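Putative solute-binding component of ABC transporter (Clostridium phytofermentans, PDB 4YS6) probably serves as the extracellular sugar-binding component of an ABC transporter and binds beta-D-glucose. Local coordinates at residues L158-I169 / Y193-S203; I229-L239 / A256-P266. All blocks are in the same frame, centred on the assembly; numbering follows the deposited sequence.

Followed from the N terminus, the chain enters the domain containing the four-stranded parallel sheet and makes two excursions, closed one after the other, so that the contacts neither nest nor cross. Contact 1 closes the first, bringing strand 199-200 back beside strand 165-170 after helix 177-195. Contact 2 closes the second, after strand 241-244: the end of helix 247-260 and the turn beyond it return to the end of helix 218-232 and the loop behind it. The centres lie about 17 Å apart, and the two meet where Glu-168 OE2 of contact 1 probably accepts a hydrogen bond from Tyr-233 OH of contact 2, 2.7 Å away, tying strand 165-170 to the loop that follows helix 218-232.

Contact 1: residues L158-I169 / Y193-S203; sequences LETAKGPFNLEI and YVDGGVLVVKS
Leu-158 and Val-198, the residues with most surface buried here, meet where the loop before strand 165-170 folds over the turn leaving helix 177-195. Their side chains run alongside each other, pointing opposite ways, with Leu-158 CD2 3.8 Å from Val-198 CG1. With its CG anti to the carbonyl carbon (chi1 -63°), Leu-158 can hold CB over one face of the Tyr-193 ring, a CH-pi contact of 3.9 Å to the centroid, while CD1 lies close to the CG side of that ring and also reaches Leu-199 CD1. Val-198 follows a Schellman motif: Gly-197, at positive phi, ends the helix, with Val-198 N bonded back to Tyr-193 O and Gly-197 N to Val-194 O; Leu-199 N is a second donor to Tyr-193 O. Both methyls of Val-198 also lie near Lys-162 O. Beyond the cis peptide before Pro-164, the two segments run side by side as the opening beta-alpha-beta unit of the four-stranded parallel sheet, a periplasmic-binding-protein architecture, with strand 199-200 at its edge. Phe-165 N gives a hydrogen bond to Val-198 O (2.9 Å), Phe-165 O accepts from Val-200 N, and Leu-167 N in turn reaches Val-200 O. Leu-167, the third large contributor, sends CD2 to Val-201 CG2 at 4.1 Å, and both methyls of Val-201 crowd against Leu-167 O. Farther along, the buried Glu-168 bends at chi2 (-70°) to bring its carboxylate to the chain at Ser-203. OE1 accepts from Ser-203 OG at 2.6 Å and OE2 from Ser-203 N at 3.1 Å, each through its syn lone pair; with Tyr-233 OH, two donors grip OE2 and the group's rotation is probably fixed.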
loop_
_atom_site.group_PDB
_atom_site.type_symbol
_atom_site.label_atom_id
_atom_site.label_comp_id
_atom_site.label_asym_id
_atom_site.label_seq_id
_atom_site.Cartn_x
_atom_site.Cartn_y
_atom_site.Cartn_z
ATOM N N LEU A 158 -23.866 -3.066 9.726
ATOM C CA LEU A 158 -24.622 -2.577 8.575
ATOM C C LEU A 158 -25.650 -3.566 8.067
ATOM O O LEU A 158 -26.628 -3.146 7.475
ATOM C CB LEU A 158 -23.680 -2.200 7.454
ATOM C CG LEU A 158 -22.712 -1.058 7.768
ATOM C CD1 LEU A 158 -21.927 -0.684 6.542
ATOM C CD2 LEU A 158 -23.386 0.181 8.325
ATOM N N GLU A 159 -25.467 -4.861 8.301
ATOM C CA GLU A 159 -26.452 -5.828 7.805
ATOM C C GLU A 159 -27.791 -5.686 8.498
ATOM O O GLU A 159 -28.815 -6.155 7.984
ATOM C CB GLU A 159 -25.951 -7.266 7.983
ATOM C CG GLU A 159 -24.874 -7.649 6.980
ATOM C CD GLU A 159 -24.723 -9.154 6.811
ATOM O OE1 GLU A 159 -25.274 -9.913 7.638
ATOM O OE2 GLU A 159 -24.055 -9.574 5.842
ATOM N N THR A 160 -27.786 -5.052 9.668
ATOM C CA THR A 160 -28.982 -4.975 10.488
ATOM C C THR A 160 -29.360 -3.587 10.997
ATOM O O THR A 160 -30.440 -3.418 11.551
ATOM C CB THR A 160 -28.830 -5.909 11.704
ATOM O OG1 THR A 160 -27.739 -5.466 12.521
ATOM C CG2 THR A 160 -28.557 -7.341 11.224
ATOM N N ALA A 161 -28.506 -2.590 10.800
ATOM C CA ALA A 161 -28.760 -1.282 11.404
ATOM C C ALA A 161 -29.382 -0.332 10.397
ATOM O O ALA A 161 -29.111 -0.409 9.203
ATOM C CB ALA A 161 -27.469 -0.697 11.970
ATOM N N LYS A 162 -30.242 0.550 10.891
ATOM C CA LYS A 162 -30.851 1.580 10.062
ATOM C C LYS A 162 -29.845 2.695 9.795
ATOM O O LYS A 162 -29.850 3.308 8.728
ATOM C CB LYS A 162 -32.103 2.143 10.748
ATOM C CG LYS A 162 -32.825 3.246 9.978
ATOM C CD LYS A 162 -34.291 2.882 9.730
ATOM C CE LYS A 162 -35.067 4.023 9.075
ATOM N NZ LYS A 162 -36.130 3.525 8.149
ATOM N N GLY A 163 -28.982 2.943 10.772
ATOM C CA GLY A 163 -28.124 4.113 10.737
ATOM C C GLY A 163 -29.004 5.352 10.820
ATOM O O GLY A 163 -30.104 5.294 11.358
ATOM N N PRO A 164 -28.554 6.471 10.249
ATOM C CA PRO A 164 -27.321 6.591 9.484
ATOM C C PRO A 164 -26.075 6.616 10.351
ATOM O O PRO A 164 -26.119 6.943 11.544
ATOM C CB PRO A 164 -27.495 7.927 8.760
ATOM C CG PRO A 164 -28.329 8.726 9.679
ATOM C CD PRO A 164 -29.294 7.747 10.298
ATOM N N PHE A 165 -24.970 6.256 9.719
ATOM C CA PHE A 165 -23.637 6.387 10.287
ATOM C C PHE A 165 -22.816 7.304 9.397
ATOM O O PHE A 165 -22.913 7.233 8.176
ATOM C CB PHE A 165 -22.922 5.054 10.387
ATOM C CG PHE A 165 -23.633 4.034 11.208
ATOM C CD1 PHE A 165 -23.444 3.993 12.572
ATOM C CD2 PHE A 165 -24.454 3.094 10.615
ATOM C CE1 PHE A 165 -24.074 3.055 13.338
ATOM C CE2 PHE A 165 -25.084 2.132 11.386
ATOM C CZ PHE A 165 -24.895 2.122 12.752
ATOM N N ASN A 166 -21.960 8.110 10.009
ATOM C CA ASN A 166 -21.139 9.065 9.267
ATOM C C ASN A 166 -19.784 8.460 8.947
ATOM O O ASN A 166 -19.086 7.984 9.828
ATOM C CB ASN A 166 -20.981 10.350 10.059
ATOM C CG ASN A 166 -22.282 11.112 10.177
ATOM O OD1 ASN A 166 -22.769 11.377 11.279
ATOM N ND2 ASN A 166 -22.873 11.436 9.040
ATOM N N LEU A 167 -19.420 8.525 7.670
ATOM C CA LEU A 167 -18.197 7.942 7.138
ATOM C C LEU A 167 -17.366 8.998 6.432
ATOM O O LEU A 167 -17.935 9.851 5.765
ATOM C CB LEU A 167 -18.555 6.846 6.136
ATOM C CG LEU A 167 -17.412 6.193 5.342
ATOM C CD1 LEU A 167 -16.620 5.301 6.229
ATOM C CD2 LEU A 167 -17.936 5.417 4.147
ATOM N N GLU A 168 -16.050 8.960 6.583
ATOM C CA GLU A 168 -15.169 9.670 5.644
ATOM C C GLU A 168 -14.138 8.693 5.096
ATOM O O GLU A 168 -13.894 7.648 5.681
ATOM C CB GLU A 168 -14.501 10.880 6.300
ATOM C CG GLU A 168 -15.508 11.956 6.810
ATOM C CD GLU A 168 -16.215 12.726 5.694
ATOM O OE1 GLU A 168 -15.693 12.768 4.561
ATOM O OE2 GLU A 168 -17.287 13.312 5.957
ATOM N N ILE A 169 -13.530 9.042 3.964
ATOM C CA ILE A 169 -12.721 8.104 3.196
ATOM C C ILE A 169 -11.417 8.758 2.768
ATOM O O ILE A 169 -11.437 9.880 2.274
ATOM C CB ILE A 169 -13.464 7.646 1.936
ATOM C CG1 ILE A 169 -14.804 6.983 2.266
ATOM C CG2 ILE A 169 -12.609 6.683 1.127
ATOM C CD1 ILE A 169 -15.757 6.985 1.079
ATOM N N TYR A 193 -24.262 0.463 0.915
ATOM C CA TYR A 193 -24.785 1.117 2.107
ATOM C C TYR A 193 -24.707 2.632 2.015
ATOM O O TYR A 193 -25.474 3.324 2.654
ATOM C CB TYR A 193 -24.029 0.625 3.332
ATOM C CG TYR A 193 -24.232 -0.839 3.500
ATOM C CD1 TYR A 193 -25.376 -1.329 4.087
ATOM C CD2 TYR A 193 -23.284 -1.743 3.029
ATOM C CE1 TYR A 193 -25.580 -2.701 4.206
ATOM C CE2 TYR A 193 -23.477 -3.095 3.138
ATOM C CZ TYR A 193 -24.620 -3.567 3.746
ATOM O OH TYR A 193 -24.816 -4.924 3.857
ATOM N N VAL A 194 -23.750 3.148 1.255
ATOM C CA VAL A 194 -23.749 4.572 0.968
ATOM C C VAL A 194 -24.938 4.858 0.056
ATOM O O VAL A 194 -25.701 5.793 0.293
ATOM C CB VAL A 194 -22.451 5.031 0.306
ATOM C CG1 VAL A 194 -22.510 6.521 0.057
ATOM C CG2 VAL A 194 -21.263 4.689 1.177
ATOM N N ASP A 195 -25.110 4.035 -0.976
ATOM C CA ASP A 195 -26.251 4.191 -1.893
ATOM C C ASP A 195 -27.597 4.080 -1.171
ATOM O O ASP A 195 -28.577 4.734 -1.542
ATOM C CB ASP A 195 -26.201 3.138 -3.009
ATOM C CG ASP A 195 -24.967 3.265 -3.897
ATOM O OD1 ASP A 195 -24.341 4.347 -3.910
ATOM O OD2 ASP A 195 -24.639 2.277 -4.610
ATOM N N GLY A 196 -27.654 3.221 -0.164
ATOM C CA GLY A 196 -28.867 3.020 0.601
ATOM C C GLY A 196 -29.110 4.042 1.697
ATOM O O GLY A 196 -30.123 3.965 2.391
ATOM N N GLY A 197 -28.199 4.992 1.860
ATOM C CA GLY A 197 -28.368 6.041 2.853
ATOM C C GLY A 197 -28.067 5.595 4.276
ATOM O O GLY A 197 -28.328 6.319 5.230
ATOM N N VAL A 198 -27.503 4.404 4.426
ATOM C CA VAL A 198 -27.168 3.883 5.744
ATOM C C VAL A 198 -25.844 4.503 6.196
ATOM O O VAL A 198 -25.647 4.773 7.380
ATOM C CB VAL A 198 -27.052 2.356 5.732
ATOM C CG1 VAL A 198 -26.603 1.851 7.067
ATOM C CG2 VAL A 198 -28.380 1.713 5.330
ATOM N N LEU A 199 -24.933 4.677 5.242
ATOM C CA LEU A 199 -23.691 5.439 5.424
ATOM C C LEU A 199 -23.815 6.794 4.741
ATOM O O LEU A 199 -24.234 6.888 3.582
ATOM C CB LEU A 199 -22.502 4.701 4.838
ATOM C CG LEU A 199 -22.237 3.348 5.460
ATOM C CD1 LEU A 199 -21.145 2.653 4.652
ATOM C CD2 LEU A 199 -21.807 3.513 6.899
ATOM N N VAL A 200 -23.460 7.833 5.482
ATOM C CA VAL A 200 -23.518 9.203 5.006
ATOM C C VAL A 200 -22.132 9.788 5.043
ATOM O O VAL A 200 -21.478 9.781 6.084
ATOM C CB VAL A 200 -24.431 10.051 5.869
ATOM C CG1 VAL A 200 -24.270 11.536 5.534
ATOM C CG2 VAL A 200 -25.874 9.598 5.689
ATOM N N VAL A 201 -21.682 10.317 3.918
ATOM C CA VAL A 201 -20.366 10.953 3.883
ATOM C C VAL A 201 -20.614 12.451 3.915
ATOM O O VAL A 201 -20.989 13.045 2.896
ATOM C CB VAL A 201 -19.564 10.522 2.643
ATOM C CG1 VAL A 201 -18.223 11.225 2.604
ATOM C CG2 VAL A 201 -19.347 9.012 2.646
ATOM N N LYS A 202 -20.463 13.073 5.087
ATOM C CA LYS A 202 -20.903 14.457 5.242
ATOM C C LYS A 202 -20.149 15.435 4.331
ATOM O O LYS A 202 -20.727 16.415 3.860
ATOM C CB LYS A 202 -20.770 14.938 6.697
ATOM C CG LYS A 202 -21.747 14.302 7.665
ATOM C CD LYS A 202 -22.605 15.344 8.396
ATOM C CE LYS A 202 -21.763 16.395 9.110
ATOM N NZ LYS A 202 -22.536 17.469 9.824
ATOM N N SER A 203 -18.866 15.174 4.096
ATOM C CA SER A 203 -18.054 16.005 3.190
ATOM C C SER A 203 -18.478 15.892 1.726
ATOM O O SER A 203 -18.100 16.736 0.885
ATOM C CB SER A 203 -16.582 15.631 3.301
ATOM O OG SER A 203 -16.330 14.390 2.677
#

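Contact 2: residues I229-L239 / A256-P266; sequences IASYYADGTKL and ALTASYKGEWP
Apolar contacts begin with Ile-229, whose CD1 reaches into the last turns of helix 247-260, 4.0 Å from Ala-256 CB and also against Leu-257 CD2 and Tyr-261 CB. Leu-257 CD2 meets Leu-239 CD2 as well, the two leucines crossing at about a right angle, and Leu-239 CG lies near Pro-266 CB. Hydrogen bonds centre on Tyr-261, whose CG stands anti to the backbone N (chi1 173°), sending the ring across to the loop behind helix 218-232. There its OH accepts from Leu-239 N at 2.9 Å, N-H...O angle 164°, and gives its own proton to Glu-264 O, so the phenol bridges the two segments. In this way the ends of two successive helices of the parallel alpha/beta domain are joined just as the chain heads into strands 241-244 and 267-268. Two lysine ammonium groups reach backbone carbonyls: Lys-262 NZ weakly meets Ala-234 O, and its 2.4 Å separation from Asp-235 O is doubtfully short, whereas Lys-238 NZ bonds weakly to Glu-264 O. Asp-235 opens an Asx turn, OD1 accepting from Thr-237 N, and from Thr-237 OG1 as well, on the same face of the carboxylate. Water links Tyr-233 O (2.7 Å) to Lys-262 N (3.0 Å).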
loop_
_atom_site.group_PDB
_atom_site.type_symbol
_atom_site.label_atom_id
_atom_site.label_comp_id
_atom_site.label_asym_id
_atom_site.label_seq_id
_atom_site.Cartn_x
_atom_site.Cartn_y
_atom_site.Cartn_z
ATOM N N ILE A 229 -13.093 17.990 9.832
ATOM C CA ILE A 229 -13.563 18.142 11.213
ATOM C C ILE A 229 -14.176 19.524 11.432
ATOM O O ILE A 229 -15.295 19.657 11.937
ATOM C CB ILE A 229 -12.425 17.925 12.231
ATOM C CG1 ILE A 229 -11.928 16.478 12.162
ATOM C CG2 ILE A 229 -12.898 18.259 13.653
ATOM C CD1 ILE A 229 -10.562 16.268 12.822
ATOM N N ALA A 230 -13.451 20.557 11.031
ATOM C CA ALA A 230 -13.874 21.942 11.264
ATOM C C ALA A 230 -15.163 22.280 10.525
ATOM O O ALA A 230 -15.980 23.046 11.019
ATOM C CB ALA A 230 -12.770 22.899 10.857
ATOM N N SER A 231 -15.345 21.710 9.340
ATOM C CA SER A 231 -16.490 22.035 8.497
ATOM C C SER A 231 -17.735 21.223 8.836
ATOM O O SER A 231 -18.840 21.737 8.730
ATOM C CB SER A 231 -16.137 21.822 7.028
ATOM O OG SER A 231 -15.011 22.595 6.648
ATOM N N TYR A 232 -17.565 19.970 9.247
ATOM C CA TYR A 232 -18.693 19.051 9.336
ATOM C C TYR A 232 -18.867 18.322 10.667
ATOM O O TYR A 232 -19.927 17.761 10.901
ATOM C CB TYR A 232 -18.576 18.011 8.224
ATOM C CG TYR A 232 -18.467 18.601 6.839
ATOM C CD1 TYR A 232 -19.520 19.297 6.268
ATOM C CD2 TYR A 232 -17.300 18.473 6.113
ATOM C CE1 TYR A 232 -19.407 19.846 5.002
ATOM C CE2 TYR A 232 -17.171 19.018 4.852
ATOM C CZ TYR A 232 -18.226 19.702 4.301
ATOM O OH TYR A 232 -18.083 20.236 3.043
ATOM N N TYR A 233 -17.846 18.296 11.522
ATOM C CA TYR A 233 -17.911 17.514 12.763
ATOM C C TYR A 233 -17.455 18.355 13.960
ATOM O O TYR A 233 -16.843 17.855 14.901
ATOM C CB TYR A 233 -17.059 16.237 12.637
ATOM C CG TYR A 233 -17.459 15.336 11.477
ATOM C CD1 TYR A 233 -18.498 14.422 11.602
ATOM C CD2 TYR A 233 -16.798 15.411 10.244
ATOM C CE1 TYR A 233 -18.876 13.604 10.527
ATOM C CE2 TYR A 233 -17.168 14.599 9.175
ATOM C CZ TYR A 233 -18.210 13.692 9.323
ATOM O OH TYR A 233 -18.575 12.882 8.261
ATOM N N ALA A 234 -17.743 19.644 13.905
ATOM C CA ALA A 234 -17.335 20.575 14.959
ATOM C C ALA A 234 -18.508 20.803 15.884
ATOM O O ALA A 234 -18.347 21.256 17.015
ATOM C CB ALA A 234 -16.861 21.889 14.370
ATOM N N ASP A 235 -19.695 20.521 15.362
ATOM C CA ASP A 235 -20.904 20.488 16.156
ATOM C C ASP A 235 -20.965 19.125 16.835
ATOM O O ASP A 235 -19.944 18.444 16.973
ATOM C CB ASP A 235 -22.143 20.749 15.282
ATOM C CG ASP A 235 -22.258 19.786 14.097
ATOM O OD1 ASP A 235 -21.603 18.724 14.095
ATOM O OD2 ASP A 235 -23.019 20.099 13.158
ATOM N N GLY A 236 -22.154 18.714 17.244
ATOM C CA GLY A 236 -22.300 17.471 17.973
ATOM C C GLY A 236 -22.118 16.221 17.133
ATOM O O GLY A 236 -22.178 15.115 17.671
ATOM N N THR A 237 -21.880 16.378 15.831
ATOM C CA THR A 237 -21.922 15.229 14.930
ATOM C C THR A 237 -20.820 14.229 15.255
ATOM O O THR A 237 -19.642 14.569 15.351
ATOM C CB THR A 237 -21.813 15.650 13.460
ATOM O OG1 THR A 237 -22.858 16.583 13.159
ATOM C CG2 THR A 237 -21.957 14.442 12.532
ATOM N N LYS A 238 -21.232 12.982 15.439
ATOM C CA LYS A 238 -20.295 11.889 15.636
ATOM C C LYS A 238 -19.795 11.417 14.280
ATOM O O LYS A 238 -20.571 11.216 13.346
ATOM C CB LYS A 238 -20.957 10.731 16.405
ATOM C CG LYS A 238 -20.043 9.515 16.635
ATOM C CD LYS A 238 -20.664 8.502 17.597
ATOM C CE LYS A 238 -19.876 7.185 17.647
ATOM N NZ LYS A 238 -18.489 7.266 17.082
ATOM N N LEU A 239 -18.483 11.277 14.181
ATOM C CA LEU A 239 -17.859 10.630 13.054
ATOM C C LEU A 239 -17.755 9.168 13.423
ATOM O O LEU A 239 -17.089 8.830 14.397
ATOM C CB LEU A 239 -16.489 11.250 12.783
ATOM C CG LEU A 239 -15.654 10.623 11.698
ATOM C CD1 LEU A 239 -16.402 10.574 10.410
ATOM C CD2 LEU A 239 -14.380 11.436 11.532
ATOM N N ALA A 256 -5.119 14.432 13.265
ATOM C CA ALA A 256 -6.130 15.484 13.207
ATOM C C ALA A 256 -7.231 15.261 14.214
ATOM O O ALA A 256 -7.690 16.212 14.835
ATOM C CB ALA A 256 -6.723 15.574 11.819
ATOM N N LEU A 257 -7.679 14.019 14.354
ATOM C CA LEU A 257 -8.755 13.726 15.293
ATOM C C LEU A 257 -8.285 14.031 16.703
ATOM O O LEU A 257 -9.032 14.611 17.489
ATOM C CB LEU A 257 -9.214 12.267 15.182
ATOM C CG LEU A 257 -9.898 11.839 13.897
ATOM C CD1 LEU A 257 -10.017 10.289 13.915
ATOM C CD2 LEU A 257 -11.261 12.473 13.774
ATOM N N THR A 258 -7.040 13.678 17.024
ATOM C CA THR A 258 -6.488 13.980 18.344
ATOM C C THR A 258 -6.488 15.475 18.597
ATOM O O THR A 258 -6.866 15.944 19.682
ATOM C CB THR A 258 -5.060 13.410 18.478
ATOM O OG1 THR A 258 -5.159 11.984 18.505
ATOM C CG2 THR A 258 -4.382 13.866 19.747
ATOM N N ALA A 259 -6.073 16.227 17.588
ATOM C CA ALA A 259 -5.917 17.673 17.731
ATOM C C ALA A 259 -7.247 18.390 17.891
ATOM O O ALA A 259 -7.361 19.314 18.692
ATOM C CB ALA A 259 -5.171 18.234 16.535
ATOM N N SER A 260 -8.248 17.989 17.122
ATOM C CA SER A 260 -9.405 18.867 16.891
ATOM C C SER A 260 -10.785 18.276 17.066
ATOM O O SER A 260 -11.748 19.013 17.155
ATOM C CB SER A 260 -9.335 19.429 15.474
ATOM O OG SER A 260 -8.133 20.140 15.281
ATOM N N TYR A 261 -10.907 16.961 17.089
ATOM C CA TYR A 261 -12.230 16.353 17.142
ATOM C C TYR A 261 -12.614 16.056 18.583
ATOM O O TYR A 261 -11.821 15.490 19.338
ATOM C CB TYR A 261 -12.239 15.090 16.303
ATOM C CG TYR A 261 -13.487 14.255 16.369
ATOM C CD1 TYR A 261 -14.669 14.669 15.789
ATOM C CD2 TYR A 261 -13.465 13.014 16.994
ATOM C CE1 TYR A 261 -15.800 13.886 15.848
ATOM C CE2 TYR A 261 -14.575 12.230 17.044
ATOM C CZ TYR A 261 -15.736 12.655 16.474
ATOM O OH TYR A 261 -16.833 11.835 16.545
ATOM N N LYS A 262 -13.842 16.414 18.952
ATOM C CA LYS A 262 -14.276 16.277 20.344
ATOM C C LYS A 262 -15.323 15.192 20.576
ATOM O O LYS A 262 -15.815 15.049 21.687
ATOM C CB LYS A 262 -14.829 17.612 20.848
ATOM C CG LYS A 262 -15.907 18.180 19.967
ATOM C CD LYS A 262 -16.951 18.952 20.754
ATOM C CE LYS A 262 -17.986 19.557 19.817
ATOM N NZ LYS A 262 -18.597 18.538 18.918
ATOM N N GLY A 263 -15.657 14.419 19.551
ATOM C CA GLY A 263 -16.673 13.386 19.690
ATOM C C GLY A 263 -16.126 12.016 20.080
ATOM O O GLY A 263 -14.930 11.858 20.368
ATOM N N GLU A 264 -17.007 11.019 20.093
ATOM C CA GLU A 264 -16.577 9.639 20.334
ATOM C C GLU A 264 -15.719 9.172 19.175
ATOM O O GLU A 264 -16.048 9.433 18.022
ATOM C CB GLU A 264 -17.772 8.707 20.513
ATOM C CG GLU A 264 -18.496 8.880 21.840
ATOM C CD GLU A 264 -17.573 8.723 23.050
ATOM O OE1 GLU A 264 -16.655 7.873 23.018
ATOM O OE2 GLU A 264 -17.764 9.466 24.036
ATOM N N TRP A 265 -14.623 8.493 19.504
ATOM C CA TRP A 265 -13.625 8.061 18.527
ATOM C C TRP A 265 -14.209 7.138 17.447
ATOM O O TRP A 265 -14.924 6.167 17.779
ATOM C CB TRP A 265 -12.481 7.342 19.263
ATOM C CG TRP A 265 -11.230 7.287 18.465
ATOM C CD1 TRP A 265 -10.770 6.241 17.741
ATOM C CD2 TRP A 265 -10.280 8.343 18.300
ATOM N NE1 TRP A 265 -9.598 6.575 17.116
ATOM C CE2 TRP A 265 -9.265 7.858 17.465
ATOM C CE3 TRP A 265 -10.189 9.653 18.781
ATOM C CZ2 TRP A 265 -8.177 8.632 17.094
ATOM C CZ3 TRP A 265 -9.102 10.412 18.422
ATOM C CH2 TRP A 265 -8.111 9.900 17.590
ATOM N N PRO A 266 -13.913 7.416 16.158
ATOM C CA PRO A 266 -14.400 6.577 15.068
ATOM C C PRO A 266 -13.604 5.290 14.886
ATOM O O PRO A 266 -12.469 5.172 15.363
ATOM C CB PRO A 266 -14.225 7.472 13.825
ATOM C CG PRO A 266 -13.092 8.323 14.169
ATOM C CD PRO A 266 -13.161 8.578 15.647
HETATM O O HOH W 1 -15.271 18.140 17.021
#